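Local atomic coordinates of YdhT protein (Bacillus subtilis, PDB entry 3CBW), a protein that hydrolyses internal beta-1,4-mannosidic linkages in mannan, galactomannan and glucomannan, and so takes part in the breakdown of glucomannan. Residues L170-H175 / A272-G277; Y224-D227 / F232-D235; L174-G179 / G247-F252. The protein carries 3 engineered substitutions. One frame throughout, in Å; residues are numbered along the deposited sequence.

Interaction 1: L170-H175 / A272-G277; sequences LFRPLH and AFTEVG
R172 reaches across to E275 with both terminal guanidinium nitrogens, and both settle on a single carboxylate oxygen. NH2 of R172 makes the shorter and straighter bond to OE2 of E275, at 2.9 Å and 155°; NH1 of R172 meets the same OE2 at 3.2 Å. The oxygen sits near the guanidinium plane, but the two flat groups stand almost perpendicular, at 86°, so the salt bridge, the compact part of the contact, is a two-to-one grip on the anti side of OE2 and not a side-by-side pairing. With CG anti to the backbone N (chi1 -177°), the arginine runs out toward strand 271-278, where its CD packs 3.8 Å from CB of T274, while the carbonyl O of T274 lies over one guanidinium face. Q110 takes the NE of R172 and D249 pairs with NH1, fixing the rotation of the group. The two strands, 169-172 and 271-278, are not neighbours in the sheet: the contact spans the interior of the TIM barrel at the C-terminal ends of its fourth and seventh strands, where clan GH-A enzymes carry their catalytic acids. E275 is the probable nucleophile, and Y251 binds its other oxygen, OE1. On the H175 side the fit is looser. CD2 of H175 comes obliquely to 3.6 Å from OE2 of E275, and a water bridges the two, 2.8 Å from NE2 of H175 and donating to OE2 of E275 at 2.7 Å. As in related enzymes, H175 probably keeps the nucleophile in position, consistent with this water-mediated link.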
loop_
_atom_site.group_PDB
_atom_site.type_symbol
_atom_site.label_atom_id
_atom_site.label_comp_id
_atom_site.label_asym_id
_atom_site.label_seq_id
_atom_site.Cartn_x
_atom_site.Cartn_y
_atom_site.Cartn_z
ATOM N N LEU A 170 -5.140 5.407 -0.957
ATOM C CA LEU A 170 -3.826 4.900 -1.325
ATOM C C LEU A 170 -4.034 3.445 -1.740
ATOM O O LEU A 170 -4.306 2.586 -0.900
ATOM C CB LEU A 170 -2.895 4.997 -0.123
ATOM C CG LEU A 170 -2.556 6.409 0.357
ATOM C CD1 LEU A 170 -1.891 6.401 1.733
ATOM C CD2 LEU A 170 -1.681 7.139 -0.658
ATOM N N PHE A 171 -3.932 3.182 -3.041
ATOM C CA PHE A 171 -4.265 1.862 -3.600
ATOM C C PHE A 171 -2.972 1.172 -3.981
ATOM O O PHE A 171 -2.212 1.673 -4.823
ATOM C CB PHE A 171 -5.184 2.024 -4.809
ATOM C CG PHE A 171 -5.662 0.729 -5.393
ATOM C CD1 PHE A 171 -6.423 -0.148 -4.634
ATOM C CD2 PHE A 171 -5.395 0.409 -6.719
ATOM C CE1 PHE A 171 -6.882 -1.341 -5.164
ATOM C CE2 PHE A 171 -5.867 -0.780 -7.272
ATOM C CZ PHE A 171 -6.611 -1.665 -6.494
ATOM N N ARG A 172 -2.700 0.051 -3.321
ATOM C CA ARG A 172 -1.398 -0.591 -3.419
ATOM C C ARG A 172 -1.571 -2.046 -3.863
ATOM O O ARG A 172 -1.513 -2.948 -3.041
ATOM C CB ARG A 172 -0.696 -0.496 -2.057
ATOM C CG ARG A 172 0.721 -1.055 -2.025
ATOM C CD ARG A 172 1.359 -0.797 -0.668
ATOM N NE ARG A 172 0.730 -1.524 0.434
ATOM C CZ ARG A 172 1.172 -2.658 0.960
ATOM N NH1 ARG A 172 2.265 -3.244 0.499
ATOM N NH2 ARG A 172 0.516 -3.212 1.957
ATOM N N PRO A 173 -1.767 -2.272 -5.173
ATOM C CA PRO A 173 -1.983 -3.618 -5.701
ATOM C C PRO A 173 -0.666 -4.321 -6.039
ATOM O O PRO A 173 0.340 -3.663 -6.330
ATOM C CB PRO A 173 -2.739 -3.347 -6.992
ATOM C CG PRO A 173 -2.124 -2.060 -7.501
ATOM C CD PRO A 173 -1.836 -1.248 -6.242
ATOM N N LEU A 174 -0.678 -5.654 -6.023
ATOM C CA LEU A 174 0.422 -6.446 -6.594
ATOM C C LEU A 174 1.762 -6.111 -5.954
ATOM O O LEU A 174 2.782 -5.950 -6.630
ATOM C CB LEU A 174 0.490 -6.261 -8.110
ATOM C CG LEU A 174 -0.771 -6.563 -8.914
ATOM C CD1 LEU A 174 -0.525 -6.192 -10.360
ATOM C CD2 LEU A 174 -1.186 -8.020 -8.796
ATOM N N HIS A 175 1.761 -6.058 -4.624
ATOM C CA HIS A 175 2.942 -5.668 -3.861
ATOM C C HIS A 175 3.952 -6.811 -3.738
ATOM O O HIS A 175 3.631 -7.983 -3.980
ATOM C CB HIS A 175 2.509 -5.160 -2.485
ATOM C CG HIS A 175 1.830 -6.184 -1.635
ATOM N ND1 HIS A 175 0.642 -6.799 -1.987
ATOM C CD2 HIS A 175 2.144 -6.639 -0.398
ATOM C CE1 HIS A 175 0.288 -7.626 -1.016
ATOM N NE2 HIS A 175 1.170 -7.535 -0.035
ATOM N N ALA A 272 7.637 6.044 0.127
ATOM C CA ALA A 272 7.092 5.670 1.430
ATOM C C ALA A 272 7.574 4.301 1.864
ATOM O O ALA A 272 7.989 3.487 1.034
ATOM C CB ALA A 272 5.572 5.686 1.381
ATOM N N PHE A 273 7.561 4.066 3.171
ATOM C CA PHE A 273 7.689 2.708 3.700
ATOM C C PHE A 273 6.301 2.096 3.775
ATOM O O PHE A 273 5.543 2.312 4.724
ATOM C CB PHE A 273 8.403 2.704 5.057
ATOM C CG PHE A 273 9.893 2.832 4.921
ATOM C CD1 PHE A 273 10.631 1.777 4.391
ATOM C CD2 PHE A 273 10.550 4.005 5.230
ATOM C CE1 PHE A 273 11.999 1.879 4.202
ATOM C CE2 PHE A 273 11.935 4.106 5.057
ATOM C CZ PHE A 273 12.648 3.042 4.528
ATOM N N THR A 274 5.949 1.405 2.700
ATOM C CA THR A 274 4.580 1.003 2.439
ATOM C C THR A 274 4.106 -0.153 3.317
ATOM O O THR A 274 2.904 -0.356 3.448
ATOM C CB THR A 274 4.413 0.712 0.945
ATOM O OG1 THR A 274 5.514 -0.080 0.495
ATOM C CG2 THR A 274 4.401 2.012 0.159
ATOM N N GLU A 275 5.048 -0.899 3.896
ATOM C CA GLU A 275 4.825 -1.837 5.013
ATOM C C GLU A 275 6.074 -1.815 5.851
ATOM O O GLU A 275 7.191 -1.709 5.327
ATOM C CB GLU A 275 4.637 -3.278 4.566
ATOM C CG GLU A 275 3.339 -3.543 3.917
ATOM C CD GLU A 275 2.988 -5.034 3.796
ATOM O OE1 GLU A 275 3.491 -5.898 4.547
ATOM O OE2 GLU A 275 2.186 -5.348 2.925
ATOM N N VAL A 276 5.914 -1.904 7.160
ATOM C CA VAL A 276 7.070 -2.024 8.050
ATOM C C VAL A 276 6.725 -2.935 9.211
ATOM O O VAL A 276 5.591 -2.966 9.683
ATOM C CB VAL A 276 7.600 -0.636 8.566
ATOM C CG1 VAL A 276 6.550 0.148 9.261
ATOM C CG2 VAL A 276 8.783 -0.798 9.519
ATOM N N GLY A 277 7.716 -3.685 9.660
ATOM C CA GLY A 277 7.616 -4.351 10.940
ATOM C C GLY A 277 8.860 -5.140 11.245
ATOM O O GLY A 277 9.762 -5.267 10.410
HETATM O O HOH W 1 1.478 -7.904 2.722
#

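Interaction 2: Y224-D227 / F232-D235; sequences YSPD and FKTD
Y224 points its hydroxyl at the backbone of K233, donating a 2.6 Å hydrogen bond from OH to the K233 carbonyl O. The acceptor lies at the ring edge, near the ring plane, yet the hydroxyl stands above the carbonyl plane, 36° out of it. The tyrosine reaches this far because its CG is anti to the backbone N (chi1 167°). P226 packs against both partners: its CD lies over one face of the Y224 ring, offset toward the rim, and its CG lies 3.6 Å from the same K233 O. The pyrrolidine and the lysine chain then cross at about a right angle, with CB of P226 4.1 Å from CG of K233. A bend at chi2 turns the lysine along the loop, where its CE passes 3.5 Å from the carbonyl O of D227. NZ of K233 goes on to bond N259 and the carbonyls of A228 and R230, two of the residues linking the segments. The contact thus closes the base of a loop that leaves the barrel after strand 220-224; Y237 meets the Y224 ring edge-to-face, L264 and Q263 of helix 261-265 pack alongside, and V246 and L248 of strand 245-252 touch Y224 and K233 respectively.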
loop_
_atom_site.group_PDB
_atom_site.type_symbol
_atom_site.label_atom_id
_atom_site.label_comp_id
_atom_site.label_asym_id
_atom_site.label_seq_id
_atom_site.Cartn_x
_atom_site.Cartn_y
_atom_site.Cartn_z
ATOM N N TYR A 224 3.378 1.612 -5.829
ATOM C CA TYR A 224 4.237 0.511 -6.306
ATOM C C TYR A 224 5.172 0.143 -5.171
ATOM O O TYR A 224 5.966 0.989 -4.743
ATOM C CB TYR A 224 5.024 1.024 -7.512
ATOM C CG TYR A 224 6.189 0.165 -7.960
ATOM C CD1 TYR A 224 5.974 -1.005 -8.700
ATOM C CD2 TYR A 224 7.506 0.536 -7.677
ATOM C CE1 TYR A 224 7.031 -1.796 -9.121
ATOM C CE2 TYR A 224 8.574 -0.269 -8.097
ATOM C CZ TYR A 224 8.321 -1.418 -8.820
ATOM O OH TYR A 224 9.354 -2.211 -9.250
ATOM N N SER A 225 5.109 -1.110 -4.714
ATOM C CA SER A 225 5.757 -1.489 -3.455
ATOM C C SER A 225 6.533 -2.811 -3.512
ATOM O O SER A 225 6.070 -3.844 -3.020
ATOM C CB SER A 225 4.739 -1.501 -2.302
ATOM O OG SER A 225 3.637 -2.353 -2.569
ATOM N N PRO A 226 7.754 -2.780 -4.077
ATOM C CA PRO A 226 8.627 -3.942 -3.969
ATOM C C PRO A 226 9.035 -4.240 -2.525
ATOM O O PRO A 226 8.945 -3.374 -1.635
ATOM C CB PRO A 226 9.860 -3.523 -4.756
ATOM C CG PRO A 226 9.796 -2.028 -4.865
ATOM C CD PRO A 226 8.369 -1.663 -4.820
ATOM N N ASP A 227 9.484 -5.470 -2.307
ATOM C CA ASP A 227 10.052 -5.874 -1.034
ATOM C C ASP A 227 11.499 -5.390 -0.908
ATOM O O ASP A 227 12.300 -5.549 -1.835
ATOM C CB ASP A 227 10.022 -7.394 -0.948
ATOM C CG ASP A 227 10.179 -7.884 0.450
ATOM O OD1 ASP A 227 9.139 -8.016 1.122
ATOM O OD2 ASP A 227 11.331 -8.119 0.876
ATOM N N PHE A 232 16.009 -6.360 -7.591
ATOM C CA PHE A 232 15.175 -5.949 -8.718
ATOM C C PHE A 232 14.086 -4.968 -8.333
ATOM O O PHE A 232 12.981 -5.031 -8.866
ATOM C CB PHE A 232 14.562 -7.161 -9.448
ATOM C CG PHE A 232 15.511 -8.315 -9.617
ATOM C CD1 PHE A 232 16.727 -8.153 -10.272
ATOM C CD2 PHE A 232 15.190 -9.562 -9.100
ATOM C CE1 PHE A 232 17.612 -9.227 -10.405
ATOM C CE2 PHE A 232 16.056 -10.634 -9.229
ATOM C CZ PHE A 232 17.269 -10.469 -9.876
ATOM N N LYS A 233 14.397 -4.043 -7.436
ATOM C CA LYS A 233 13.374 -3.128 -6.942
ATOM C C LYS A 233 12.778 -2.259 -8.025
ATOM O O LYS A 233 11.608 -1.916 -7.938
ATOM C CB LYS A 233 13.921 -2.204 -5.860
ATOM C CG LYS A 233 13.835 -2.716 -4.456
ATOM C CD LYS A 233 15.159 -3.232 -4.032
ATOM C CE LYS A 233 15.181 -3.650 -2.582
ATOM N NZ LYS A 233 16.376 -4.479 -2.358
ATOM N N THR A 234 13.572 -1.874 -9.022
ATOM C CA THR A 234 13.074 -1.005 -10.089
ATOM C C THR A 234 12.741 -1.716 -11.386
ATOM O O THR A 234 12.088 -1.125 -12.235
ATOM C CB THR A 234 14.040 0.151 -10.404
ATOM O OG1 THR A 234 15.265 -0.371 -10.928
ATOM C CG2 THR A 234 14.307 0.991 -9.164
ATOM N N ASP A 235 13.167 -2.971 -11.551
ATOM C CA ASP A 235 12.949 -3.666 -12.814
ATOM C C ASP A 235 11.466 -3.870 -13.099
ATOM O O ASP A 235 11.057 -3.892 -14.252
ATOM C CB ASP A 235 13.696 -5.007 -12.850
ATOM C CG ASP A 235 15.208 -4.842 -12.942
ATOM O OD1 ASP A 235 15.693 -3.741 -13.271
ATOM O OD2 ASP A 235 15.916 -5.835 -12.685
#

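Interaction 3: L174-G179 / G247-F252; sequences LHEMNG and GLDAYF
E176 leaves the chain with CG anti to its carbonyl carbon (chi1 -60°) and then runs extended, while D249 makes a similar choice at its own first torsion (chi1 -74°); the extended glutamate and the shorter aspartate bring their carboxylates together. OE2 of E176 comes to 2.5 Å from OD2 of D249, and the carboxylate planes are turned 88° apart, so one acid presents its oxygen across the other. The approach is close along the aliphatic part as well: CG of E176 lies 3.2 Å from OD2 of D249, and OE2 of E176 is 3.3 Å from CB of D249. H175 adds an edge contact: OD2 of D249 lies at the rim of its ring, near the ring plane, 3.4 Å from CD2 of H175. Behind E176 the chain folds into a type I turn closed by G179 N on the E176 carbonyl O at 3.0 Å, and N178 of that turn holds the backbone N of D227. On strand 245-252, D249 and Y251 point toward segment 174-179 and A250 points away. E176 is probably the proton donor of the hydrolysis, and Y251 probably a substrate-binding residue. W181 binds OE1 of E176, whereas T274 takes OD1 of D249. With an alanine in place of E176, W181 NE1 would probably lose its acceptor and D249 OD2 its close oxygen neighbour, opening a gap beside the strand. The two acids meet next to an arginine, and the salt bridge from R172 NH1 to OD2 of D249 is likely to offset negative charge on the aspartate, beside the probable proton donor.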
loop_
_atom_site.group_PDB
_atom_site.type_symbol
_atom_site.label_atom_id
_atom_site.label_comp_id
_atom_site.label_asym_id
_atom_site.label_seq_id
_atom_site.Cartn_x
_atom_site.Cartn_y
_atom_site.Cartn_z
ATOM N N LEU A 174 -0.678 -5.654 -6.023
ATOM C CA LEU A 174 0.422 -6.446 -6.594
ATOM C C LEU A 174 1.762 -6.111 -5.954
ATOM O O LEU A 174 2.782 -5.950 -6.630
ATOM C CB LEU A 174 0.490 -6.261 -8.110
ATOM C CG LEU A 174 -0.771 -6.563 -8.914
ATOM C CD1 LEU A 174 -0.525 -6.192 -10.360
ATOM C CD2 LEU A 174 -1.186 -8.020 -8.796
ATOM N N HIS A 175 1.761 -6.058 -4.624
ATOM C CA HIS A 175 2.942 -5.668 -3.861
ATOM C C HIS A 175 3.952 -6.811 -3.738
ATOM O O HIS A 175 3.631 -7.983 -3.980
ATOM C CB HIS A 175 2.509 -5.160 -2.485
ATOM C CG HIS A 175 1.830 -6.184 -1.635
ATOM N ND1 HIS A 175 0.642 -6.799 -1.987
ATOM C CD2 HIS A 175 2.144 -6.639 -0.398
ATOM C CE1 HIS A 175 0.288 -7.626 -1.016
ATOM N NE2 HIS A 175 1.170 -7.535 -0.035
ATOM N N GLU A 176 5.184 -6.458 -3.385
ATOM C CA GLU A 176 6.244 -7.447 -3.134
ATOM C C GLU A 176 6.454 -8.393 -4.313
ATOM O O GLU A 176 6.716 -9.585 -4.142
ATOM C CB GLU A 176 5.997 -8.221 -1.835
ATOM C CG GLU A 176 5.960 -7.289 -0.632
ATOM C CD GLU A 176 5.497 -7.932 0.665
ATOM O OE1 GLU A 176 5.402 -9.178 0.756
ATOM O OE2 GLU A 176 5.201 -7.160 1.618
ATOM N N MET A 177 6.347 -7.834 -5.509
ATOM C CA MET A 177 6.434 -8.587 -6.747
ATOM C C MET A 177 7.836 -9.121 -7.039
ATOM O O MET A 177 7.981 -10.046 -7.839
ATOM C CB MET A 177 5.925 -7.730 -7.907
ATOM C CG MET A 177 6.890 -6.644 -8.424
ATOM S SD MET A 177 7.505 -5.295 -7.285
ATOM C CE MET A 177 5.926 -4.432 -6.873
ATOM N N ASN A 178 8.858 -8.528 -6.416
ATOM C CA ASN A 178 10.222 -9.043 -6.526
ATOM C C ASN A 178 10.489 -10.163 -5.528
ATOM O O ASN A 178 11.562 -10.769 -5.554
ATOM C CB ASN A 178 11.263 -7.919 -6.394
ATOM C CG ASN A 178 11.168 -7.181 -5.076
ATOM O OD1 ASN A 178 10.087 -7.050 -4.507
ATOM N ND2 ASN A 178 12.290 -6.634 -4.616
ATOM N N GLY A 179 9.507 -10.434 -4.663
ATOM C CA GLY A 179 9.543 -11.618 -3.815
ATOM C C GLY A 179 9.026 -12.825 -4.575
ATOM O O GLY A 179 8.464 -12.706 -5.671
ATOM N N GLY A 247 7.576 2.753 -3.068
ATOM C CA GLY A 247 7.932 2.493 -1.693
ATOM C C GLY A 247 8.445 1.105 -1.456
ATOM O O GLY A 247 8.467 0.276 -2.356
ATOM N N LEU A 248 8.845 0.854 -0.216
ATOM C CA LEU A 248 9.363 -0.442 0.193
ATOM C C LEU A 248 8.515 -1.074 1.264
ATOM O O LEU A 248 8.168 -0.418 2.250
ATOM C CB LEU A 248 10.784 -0.295 0.742
ATOM C CG LEU A 248 11.839 0.106 -0.285
ATOM C CD1 LEU A 248 13.132 0.502 0.391
ATOM C CD2 LEU A 248 12.101 -1.023 -1.287
ATOM N N ASP A 249 8.208 -2.351 1.064
ATOM C CA ASP A 249 7.754 -3.219 2.140
ATOM C C ASP A 249 9.010 -3.763 2.830
ATOM O O ASP A 249 9.793 -4.488 2.218
ATOM C CB ASP A 249 6.916 -4.366 1.590
ATOM C CG ASP A 249 5.518 -3.930 1.143
ATOM O OD1 ASP A 249 5.266 -2.720 0.977
ATOM O OD2 ASP A 249 4.654 -4.824 0.977
ATOM N N ALA A 250 9.201 -3.388 4.091
ATOM C CA ALA A 250 10.469 -3.600 4.802
ATOM C C ALA A 250 10.220 -4.269 6.145
ATOM O O ALA A 250 9.646 -3.661 7.048
ATOM C CB ALA A 250 11.204 -2.261 5.001
ATOM N N TYR A 251 10.632 -5.525 6.246
ATOM C CA TYR A 251 10.609 -6.242 7.517
ATOM C C TYR A 251 12.049 -6.532 7.872
ATOM O O TYR A 251 12.771 -7.136 7.100
ATOM C CB TYR A 251 9.768 -7.519 7.427
ATOM C CG TYR A 251 8.299 -7.197 7.300
ATOM C CD1 TYR A 251 7.479 -7.110 8.428
ATOM C CD2 TYR A 251 7.740 -6.906 6.051
ATOM C CE1 TYR A 251 6.127 -6.772 8.312
ATOM C CE2 TYR A 251 6.386 -6.566 5.926
ATOM C CZ TYR A 251 5.594 -6.502 7.060
ATOM O OH TYR A 251 4.265 -6.167 6.969
ATOM N N PHE A 252 12.481 -6.063 9.034
ATOM C CA PHE A 252 13.904 -5.975 9.304
ATOM C C PHE A 252 14.156 -5.961 10.796
ATOM O O PHE A 252 13.250 -5.706 11.609
ATOM C CB PHE A 252 14.458 -4.683 8.690
ATOM C CG PHE A 252 13.720 -3.456 9.134
ATOM C CD1 PHE A 252 14.055 -2.806 10.322
ATOM C CD2 PHE A 252 12.663 -2.968 8.380
ATOM C CE1 PHE A 252 13.353 -1.680 10.740
ATOM C CE2 PHE A 252 11.964 -1.850 8.789
ATOM C CZ PHE A 252 12.310 -1.202 9.965
#

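The three contacts lie toward the C-terminal ends of the TIM-barrel strands, interaction 1 nearest the chain centre. The centre of interaction 3 lies about 7 Å from each of the others, and those of interactions 1 and 2 are about 11 Å apart. Along the chain, 170-175 runs into 174-179, sharing L174 and H175; 224-227 and 232-235 follow, nested inside the loops closed by interactions 1 and 3, and then come 247-252 and 272-277 on adjacent parallel strands. Backbone bonding between E176 and S225 ties interaction 2 to interaction 3. The presumed proton donor, after strand 169-172, and nucleophile, on strand 271-278, lie close together, a worked case of sequence-remote residues building one active site.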